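Local coordinates for protein adenosylmethionine-8-amino-7-oxononanoate aminotransferase (Methanocaldococcus jannaschii, PDB 6ZHK) that probably transfers the amino group of S-adenosyl-L-methionine to 8-amino-7-oxononanoate, a pyridoxal-phosphate-dependent step in biotin biosynthesis, at residues Gly44-Asp49 against Glu447-Tyr452; His69-Ile74 against Leu353-Lys358; Thr272-Gly275 against Met280-Cys283. All coordinates share one frame; numbering follows the deposited sequence. Where two conformers were deposited one is given.

Contact 1: Gly44-Asp49 against Glu447-Tyr452; sequences GNYLID and EKEIIY
E449 meets N45 and Y46 where the C-terminal helix 447-463 approaches the start of strand 46-49. The strand belongs to a small mixed sheet of this class-III aminotransferase. E447 and K448 begin the helix, and their carbonyls accept the N-H groups of I451 and Y452.

E449 carries the contact. Its CG stands anti to its own carbonyl carbon (chi1 -82°), and the extended chain beyond sends the carboxylate to the loop and strand. OE1 accepts a hydrogen bond from N45 ND2 at 2.8 Å, with an N-H...O angle of 148°. N45 ND2 meets the syn lone pair of OE1, and the oxygen sits 20° out of the N45 amide plane. OE1 also accepts from the backbone N of T446, just ahead of the helix. Two donors therefore hold this oxygen. The other end of the N45 amide is fixed by S444, which bonds OD1.

OE2 has a different setting. It lies at the edge of the Y46 ring, 3.3 Å from Y46 CE1, with the carboxylate steeply inclined to the ring. Next along the helix, I450 turns to helix 366-376 instead. Back at the contact, a water accepts from N45 N at 2.8 Å and donates to E449 OE2 at 3.0 Å.

Contact 2: His69-Ile74 against Leu353-Lys358; sequences HSRKEI and LEIFEK
I355 lies against R71, E73 and I74 where the start of helix 72-82 meets the last turns of helix 343-358. R71 is the N-cap residue of the first helix. The contact packs the N-terminal end of one helix on the side of another, away from the annotated sites of the aminotransferase.

The salt bridge lies within one segment. R71 grips E73 side-on with two nitrogens, each to its own carboxylate oxygen. R71 NE donates to E73 OE1 at 2.9 Å, and R71 NH2 donates to E73 OE2 at 3.1 Å. Both bonds are nearly straight, at 166° and 172°. The oxygens lie close to the guanidinium plane and are met on their syn sides, but the nitrogens stand well out of the carboxylate plane. This pairing fixes the rotation of both groups. R71 gets there with CG anti to the backbone N (chi1 -174°) and a bend at chi2, which folds the guanidinium back toward E73.

The apolar part lies across the contact. I355 comes from the direction opposite to R71 and sets CG2 over one guanidinium face, near its rim. I355 CD1 packs 3.7 Å from R71 CG. I74 crosses I355 at about a right angle, and I74 CG1 is 3.9 Å from I355 CD1. I74 also packs on A348, A351 and T352 of the same partner helix. I355 crosses E73 at a slant, with I355 CG1 3.9 Å from E73 OE2.

Contact 3: Thr272-Gly275 against Met280-Cys283; sequences TGFG and MFFC
M280 O takes two backbone N-H groups from T272-G275. F274 N donates at 2.7 Å to M280 O, nearly in line with the carbonyl bond but bent at the hydrogen (133°). G275 N donates to M280 O over 3.2 Å, and it stands 38° above the carbonyl plane. F274 and G275 both have positive phi, and their successive N-H groups converge on the one oxygen.

The side chains close over this join. The edge of the F281 ring points to the face of the F274 ring in a T-shaped pair. The centroids are 5.1 Å apart and the planes meet at 74°. The M280 chain bends at chi2 and carries its methyl back, with M280 CE 3.5 Å from F274 CD1. F281 CD1 rests 4.0 Å from G273 CA.

Further out, E269 ties both segments together. Its OE1 bonds T272 OG1 and F282 N, and its OE2 bonds C283 N.

In the PLP-binding fold of this class-III aminotransferase, the loop joins strand 265-268 to helix 286-291. D268 ends the strand and is predicted to bind the cofactor. F274 and M280 pack on L353 and F356 of helix 343-358. F281 touches I108 of helix 96-108 and L299 of strand 296-299.

Contact 3 is buried, while contacts 1 and 2 are only partly so. Contacts 1 and 2 share the first part of the chain: G44 O and H69 N join their segments by a probable hydrogen bond, as do G44 N and S70 OG. Contacts 2 and 3 share helix 343-358. I355 faces 69-74, whereas another side of the helix covers the 272-283 loop. Contacts 1 and 3 do not touch. Chemistry follows position. Contact 1 is polar and partly water-mediated. Contact 2 lays an isoleucine on an internal salt bridge. Contact 3 combines backbone bonds with aromatic and methionine packing near the predicted cofactor site.

Contact 1: Gly44-Asp49 against Glu447-Tyr452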
loop_
_atom_site.group_PDB
_atom_site.type_symbol
_atom_site.label_atom_id
_atom_site.label_comp_id
_atom_site.label_asym_id
_atom_site.label_seq_id
_atom_site.Cartn_x
_atom_site.Cartn_y
_atom_site.Cartn_z
ATOM N N GLY A 44 -0.794 -24.792 11.385
ATOM C CA GLY A 44 0.661 -24.910 11.460
ATOM C C GLY A 44 1.271 -24.465 10.134
ATOM O O GLY A 44 0.850 -23.449 9.573
ATOM N N ASN A 45 2.172 -25.284 9.576
ATOM C CA ASN A 45 2.870 -24.900 8.369
ATOM C C ASN A 45 2.113 -25.259 7.090
ATOM O O ASN A 45 2.728 -25.275 6.021
ATOM C CB ASN A 45 4.299 -25.436 8.383
ATOM C CG ASN A 45 5.070 -24.912 9.574
ATOM O OD1 ASN A 45 4.952 -23.713 9.918
ATOM N ND2 ASN A 45 5.860 -25.784 10.215
ATOM N N TYR A 46 0.792 -25.487 7.180
ATOM C CA TYR A 46 0.046 -26.070 6.079
ATOM C C TYR A 46 -1.170 -25.232 5.683
ATOM O O TYR A 46 -1.886 -24.732 6.535
ATOM C CB TYR A 46 -0.505 -27.453 6.486
ATOM C CG TYR A 46 0.617 -28.444 6.545
ATOM C CD1 TYR A 46 1.451 -28.516 7.663
ATOM C CD2 TYR A 46 0.898 -29.219 5.433
ATOM C CE1 TYR A 46 2.554 -29.364 7.641
ATOM C CE2 TYR A 46 1.971 -30.103 5.422
ATOM C CZ TYR A 46 2.790 -30.177 6.533
ATOM O OH TYR A 46 3.854 -31.028 6.400
ATOM N N LEU A 47 -1.313 -25.018 4.374
ATOM C CA LEU A 47 -2.474 -24.391 3.758
ATOM C C LEU A 47 -3.486 -25.522 3.506
ATOM O O LEU A 47 -3.120 -26.577 2.978
ATOM C CB LEU A 47 -2.006 -23.846 2.402
ATOM C CG LEU A 47 -0.995 -22.695 2.543
ATOM C CD1 LEU A 47 -0.219 -22.459 1.233
ATOM C CD2 LEU A 47 -1.707 -21.402 3.030
ATOM N N ILE A 48 -4.759 -25.275 3.824
ATOM C CA ILE A 48 -5.783 -26.288 3.623
ATOM C C ILE A 48 -6.780 -25.778 2.594
ATOM O O ILE A 48 -7.340 -24.697 2.792
ATOM C CB ILE A 48 -6.474 -26.574 4.982
ATOM C CG1 ILE A 48 -5.415 -27.029 6.009
ATOM C CG2 ILE A 48 -7.592 -27.615 4.802
ATOM C CD1 ILE A 48 -5.974 -27.418 7.395
ATOM N N ASP A 49 -6.962 -26.537 1.504
ATOM C CA ASP A 49 -7.845 -26.097 0.453
ATOM C C ASP A 49 -9.300 -26.456 0.733
ATOM O O ASP A 49 -9.629 -27.068 1.744
ATOM C CB ASP A 49 -7.331 -26.478 -0.930
ATOM C CG ASP A 49 -7.615 -27.913 -1.316
ATOM O OD1 ASP A 49 -8.199 -28.626 -0.475
ATOM O OD2 ASP A 49 -7.185 -28.308 -2.419
ATOM N N GLU A 447 12.141 -30.051 11.530
ATOM C CA GLU A 447 13.199 -30.799 10.894
ATOM C C GLU A 447 12.602 -31.905 10.017
ATOM O O GLU A 447 13.102 -32.151 8.926
ATOM C CB GLU A 447 14.127 -31.371 11.980
ATOM C CG GLU A 447 14.880 -30.305 12.728
ATOM C CD GLU A 447 16.096 -30.761 13.521
ATOM O OE1 GLU A 447 16.489 -31.956 13.416
ATOM O OE2 GLU A 447 16.691 -29.907 14.198
ATOM N N LYS A 448 11.537 -32.550 10.486
ATOM C CA LYS A 448 10.911 -33.586 9.686
ATOM C C LYS A 448 10.369 -33.016 8.382
ATOM O O LYS A 448 10.428 -33.697 7.349
ATOM C CB LYS A 448 9.849 -34.352 10.500
ATOM C CG LYS A 448 10.451 -35.289 11.545
ATOM C CD LYS A 448 9.424 -35.770 12.577
ATOM C CE LYS A 448 10.021 -36.773 13.575
ATOM N NZ LYS A 448 8.977 -37.157 14.570
ATOM N N GLU A 449 9.784 -31.807 8.447
ATOM C CA GLU A 449 9.226 -31.188 7.266
ATOM C C GLU A 449 10.339 -30.785 6.296
ATOM O O GLU A 449 10.192 -30.924 5.071
ATOM C CB GLU A 449 8.458 -29.944 7.622
ATOM C CG GLU A 449 7.031 -30.259 8.098
ATOM C CD GLU A 449 6.398 -29.170 8.954
ATOM O OE1 GLU A 449 7.005 -28.133 9.120
ATOM O OE2 GLU A 449 5.291 -29.381 9.493
ATOM N N ILE A 450 11.477 -30.367 6.863
ATOM C CA ILE A 450 12.595 -30.003 6.006
ATOM C C ILE A 450 13.051 -31.239 5.217
ATOM O O ILE A 450 13.368 -31.126 4.033
ATOM C CB ILE A 450 13.744 -29.422 6.862
ATOM C CG1 ILE A 450 13.470 -27.970 7.267
ATOM C CG2 ILE A 450 15.036 -29.452 6.068
ATOM C CD1 ILE A 450 14.346 -27.483 8.434
ATOM N N ILE A 451 13.170 -32.405 5.886
ATOM C CA ILE A 451 13.721 -33.602 5.240
ATOM C C ILE A 451 12.721 -34.069 4.198
ATOM O O ILE A 451 13.074 -34.365 3.077
ATOM C CB ILE A 451 14.058 -34.691 6.279
ATOM C CG1 ILE A 451 15.275 -34.319 7.149
ATOM C CG2 ILE A 451 14.207 -36.061 5.626
ATOM C CD1 ILE A 451 15.255 -34.902 8.582
ATOM N N TYR A 452 11.444 -34.022 4.552
ATOM C CA TYR A 452 10.378 -34.339 3.613
ATOM C C TYR A 452 10.486 -33.461 2.365
ATOM O O TYR A 452 10.383 -33.931 1.248
ATOM C CB TYR A 452 8.990 -34.240 4.260
ATOM C CG TYR A 452 7.904 -34.637 3.294
ATOM C CD1 TYR A 452 7.660 -35.972 2.999
ATOM C CD2 TYR A 452 7.113 -33.685 2.679
ATOM C CE1 TYR A 452 6.720 -36.358 2.063
ATOM C CE2 TYR A 452 6.126 -34.054 1.772
ATOM C CZ TYR A 452 5.929 -35.397 1.460
ATOM O OH TYR A 452 4.970 -35.794 0.557
HETATM O O HOH W 1 3.213 -27.642 10.698
#

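Contact 2: His69-Ile74 against Leu353-Lys358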
loop_
_atom_site.group_PDB
_atom_site.type_symbol
_atom_site.label_atom_id
_atom_site.label_comp_id
_atom_site.label_asym_id
_atom_site.label_seq_id
_atom_site.Cartn_x
_atom_site.Cartn_y
_atom_site.Cartn_z
ATOM N N HIS A 69 0.179 -20.855 10.120
ATOM C CA HIS A 69 -1.104 -20.244 9.848
ATOM C C HIS A 69 -2.072 -20.326 11.023
ATOM O O HIS A 69 -3.238 -19.913 10.868
ATOM C CB HIS A 69 -1.729 -20.863 8.586
ATOM C CG HIS A 69 -0.948 -20.554 7.363
ATOM N ND1 HIS A 69 -1.055 -19.306 6.709
ATOM C CD2 HIS A 69 -0.008 -21.271 6.703
ATOM C CE1 HIS A 69 -0.293 -19.346 5.640
ATOM N NE2 HIS A 69 0.396 -20.513 5.634
ATOM N N SER A 70 -1.604 -20.800 12.188
ATOM C CA SER A 70 -2.520 -20.875 13.330
ATOM C C SER A 70 -1.768 -20.517 14.616
ATOM O O SER A 70 -1.882 -21.159 15.659
ATOM C CB SER A 70 -3.168 -22.259 13.393
ATOM O OG SER A 70 -2.126 -23.230 13.521
ATOM N N ARG A 71 -0.995 -19.443 14.543
ATOM C CA ARG A 71 -0.162 -19.075 15.671
ATOM C C ARG A 71 -1.002 -18.257 16.641
ATOM O O ARG A 71 -1.403 -17.153 16.312
ATOM C CB ARG A 71 1.078 -18.304 15.212
ATOM C CG ARG A 71 2.033 -18.029 16.360
ATOM C CD ARG A 71 2.821 -19.291 16.637
ATOM N NE ARG A 71 3.429 -19.076 17.944
ATOM C CZ ARG A 71 4.615 -19.554 18.302
ATOM N NH1 ARG A 71 5.321 -20.273 17.445
ATOM N NH2 ARG A 71 5.088 -19.316 19.525
ATOM N N LYS A 72 -1.260 -18.802 17.849
ATOM C CA LYS A 72 -2.297 -18.245 18.716
ATOM C C LYS A 72 -1.998 -16.824 19.187
ATOM O O LYS A 72 -2.925 -16.015 19.253
ATOM C CB LYS A 72 -2.562 -19.125 19.951
ATOM C CG LYS A 72 -3.250 -20.452 19.634
ATOM N N GLU A 73 -0.724 -16.530 19.507
ATOM C CA GLU A 73 -0.416 -15.219 20.082
ATOM C C GLU A 73 -0.791 -14.100 19.097
ATOM O O GLU A 73 -1.225 -13.013 19.513
ATOM C CB GLU A 73 1.081 -15.082 20.348
ATOM C CG GLU A 73 1.629 -16.031 21.423
ATOM C CD GLU A 73 2.183 -17.326 20.865
ATOM O OE1 GLU A 73 1.637 -17.831 19.884
ATOM O OE2 GLU A 73 3.196 -17.806 21.393
ATOM N N ILE A 74 -0.550 -14.345 17.801
ATOM C CA ILE A 74 -0.768 -13.309 16.815
ATOM C C ILE A 74 -2.277 -13.180 16.605
ATOM O O ILE A 74 -2.814 -12.068 16.549
ATOM C CB ILE A 74 -0.026 -13.619 15.490
ATOM C CG1 ILE A 74 1.457 -13.913 15.734
ATOM C CG2 ILE A 74 -0.167 -12.449 14.529
ATOM C CD1 ILE A 74 2.176 -14.306 14.431
ATOM N N LEU A 353 6.876 -9.787 17.411
ATOM C CA LEU A 353 8.173 -9.510 18.022
ATOM C C LEU A 353 8.268 -10.217 19.363
ATOM O O LEU A 353 9.361 -10.622 19.786
ATOM C CB LEU A 353 8.376 -8.013 18.231
ATOM C CG LEU A 353 8.636 -7.244 16.939
ATOM C CD1 LEU A 353 8.579 -5.734 17.170
ATOM C CD2 LEU A 353 9.959 -7.675 16.358
ATOM N N GLU A 354 7.141 -10.284 20.046
ATOM C CA GLU A 354 7.105 -10.961 21.345
ATOM C C GLU A 354 7.476 -12.438 21.227
ATOM O O GLU A 354 8.224 -12.945 22.069
ATOM C CB GLU A 354 5.738 -10.781 22.014
ATOM C CG GLU A 354 5.657 -9.592 22.947
ATOM C CD GLU A 354 4.253 -9.037 23.173
ATOM O OE1 GLU A 354 3.261 -9.771 22.910
ATOM O OE2 GLU A 354 4.148 -7.848 23.583
ATOM N N ILE A 355 6.991 -13.112 20.162
ATOM C CA ILE A 355 7.390 -14.480 19.879
ATOM C C ILE A 355 8.917 -14.541 19.683
ATOM O O ILE A 355 9.572 -15.397 20.304
ATOM C CB ILE A 355 6.620 -15.108 18.707
ATOM C CG1 ILE A 355 5.153 -15.317 19.052
ATOM C CG2 ILE A 355 7.295 -16.415 18.265
ATOM C CD1 ILE A 355 4.267 -15.485 17.859
ATOM N N PHE A 356 9.494 -13.578 18.932
ATOM C CA PHE A 356 10.930 -13.597 18.683
ATOM C C PHE A 356 11.733 -13.673 19.973
ATOM O O PHE A 356 12.688 -14.462 20.057
ATOM C CB PHE A 356 11.453 -12.434 17.812
ATOM C CG PHE A 356 11.362 -12.752 16.330
ATOM C CD1 PHE A 356 12.396 -13.403 15.697
ATOM C CD2 PHE A 356 10.216 -12.478 15.592
ATOM C CE1 PHE A 356 12.343 -13.710 14.353
ATOM C CE2 PHE A 356 10.152 -12.800 14.247
ATOM C CZ PHE A 356 11.207 -13.436 13.623
ATOM N N GLU A 357 11.344 -12.807 20.913
ATOM C CA GLU A 357 12.041 -12.598 22.156
ATOM C C GLU A 357 11.804 -13.768 23.110
ATOM O O GLU A 357 12.763 -14.327 23.653
ATOM C CB GLU A 357 11.548 -11.284 22.744
ATOM C CG GLU A 357 12.405 -10.842 23.905
ATOM C CD GLU A 357 12.151 -9.388 24.223
ATOM O OE1 GLU A 357 11.088 -9.115 24.818
ATOM O OE2 GLU A 357 13.000 -8.544 23.854
ATOM N N LYS A 358 10.530 -14.140 23.292
ATOM C CA LYS A 358 10.154 -15.154 24.273
ATOM C C LYS A 358 10.558 -16.568 23.837
ATOM O O LYS A 358 10.747 -17.423 24.703
ATOM C CB LYS A 358 8.663 -15.045 24.618
#

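Contact 3: Thr272-Gly275 against Met280-Cys283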
loop_
_atom_site.group_PDB
_atom_site.type_symbol
_atom_site.label_atom_id
_atom_site.label_comp_id
_atom_site.label_asym_id
_atom_site.label_seq_id
_atom_site.Cartn_x
_atom_site.Cartn_y
_atom_site.Cartn_z
ATOM N N THR A 272 13.995 -9.849 3.653
ATOM C CA THR A 272 15.013 -10.503 4.461
ATOM C C THR A 272 14.829 -10.281 5.955
ATOM O O THR A 272 15.404 -11.004 6.791
ATOM C CB THR A 272 16.412 -10.016 4.073
ATOM O OG1 THR A 272 16.420 -8.582 4.148
ATOM C CG2 THR A 272 16.745 -10.444 2.662
ATOM N N GLY A 273 14.019 -9.292 6.318
ATOM C CA GLY A 273 13.895 -8.937 7.721
ATOM C C GLY A 273 13.092 -9.981 8.483
ATOM O O GLY A 273 12.301 -10.698 7.894
ATOM N N PHE A 274 13.362 -10.063 9.787
ATOM C CA PHE A 274 12.660 -10.947 10.705
ATOM C C PHE A 274 13.070 -12.394 10.520
ATOM O O PHE A 274 12.228 -13.284 10.535
ATOM C CB PHE A 274 11.155 -10.703 10.605
ATOM C CG PHE A 274 10.860 -9.294 11.012
ATOM C CD1 PHE A 274 10.896 -8.913 12.341
ATOM C CD2 PHE A 274 10.690 -8.322 10.039
ATOM C CE1 PHE A 274 10.707 -7.591 12.731
ATOM C CE2 PHE A 274 10.456 -7.011 10.413
ATOM C CZ PHE A 274 10.444 -6.660 11.745
ATOM N N GLY A 275 14.377 -12.605 10.338
ATOM C CA GLY A 275 14.993 -13.916 10.528
ATOM C C GLY A 275 15.212 -14.759 9.259
ATOM O O GLY A 275 15.914 -15.758 9.373
ATOM N N MET A 280 18.371 -11.654 12.514
ATOM C CA MET A 280 17.133 -10.906 12.642
ATOM C C MET A 280 16.948 -9.951 11.439
ATOM O O MET A 280 15.846 -9.861 10.853
ATOM C CB MET A 280 17.070 -10.126 13.951
ATOM C CG MET A 280 15.668 -9.538 14.187
ATOM S SD MET A 280 14.341 -10.845 14.394
ATOM C CE MET A 280 13.036 -9.784 15.023
ATOM N N PHE A 281 18.012 -9.202 11.107
ATOM C CA PHE A 281 18.064 -8.318 9.938
ATOM C C PHE A 281 19.437 -8.495 9.327
ATOM O O PHE A 281 20.411 -8.704 10.070
ATOM C CB PHE A 281 17.943 -6.844 10.352
ATOM C CG PHE A 281 16.678 -6.561 11.113
ATOM C CD1 PHE A 281 15.462 -6.509 10.441
ATOM C CD2 PHE A 281 16.697 -6.394 12.497
ATOM C CE1 PHE A 281 14.287 -6.297 11.159
ATOM C CE2 PHE A 281 15.531 -6.147 13.222
ATOM C CZ PHE A 281 14.312 -6.118 12.544
ATOM N N PHE A 282 19.499 -8.444 7.992
ATOM C CA PHE A 282 20.800 -8.432 7.317
ATOM C C PHE A 282 21.701 -7.352 7.897
ATOM O O PHE A 282 22.897 -7.590 8.135
ATOM C CB PHE A 282 20.693 -8.343 5.797
ATOM C CG PHE A 282 22.022 -8.575 5.115
ATOM C CD1 PHE A 282 22.519 -9.859 4.935
ATOM C CD2 PHE A 282 22.823 -7.498 4.764
ATOM C CE1 PHE A 282 23.763 -10.054 4.322
ATOM C CE2 PHE A 282 24.093 -7.687 4.216
ATOM C CZ PHE A 282 24.544 -8.969 3.964
ATOM N N CYS A 283 21.112 -6.180 8.173
ATOM C CA CYS A 283 21.908 -5.056 8.678
ATOM C C CYS A 283 22.380 -5.218 10.135
ATOM O O CYS A 283 23.118 -4.347 10.610
ATOM C CB CYS A 283 21.200 -3.728 8.410
ATOM S SG CYS A 283 19.710 -3.524 9.389
#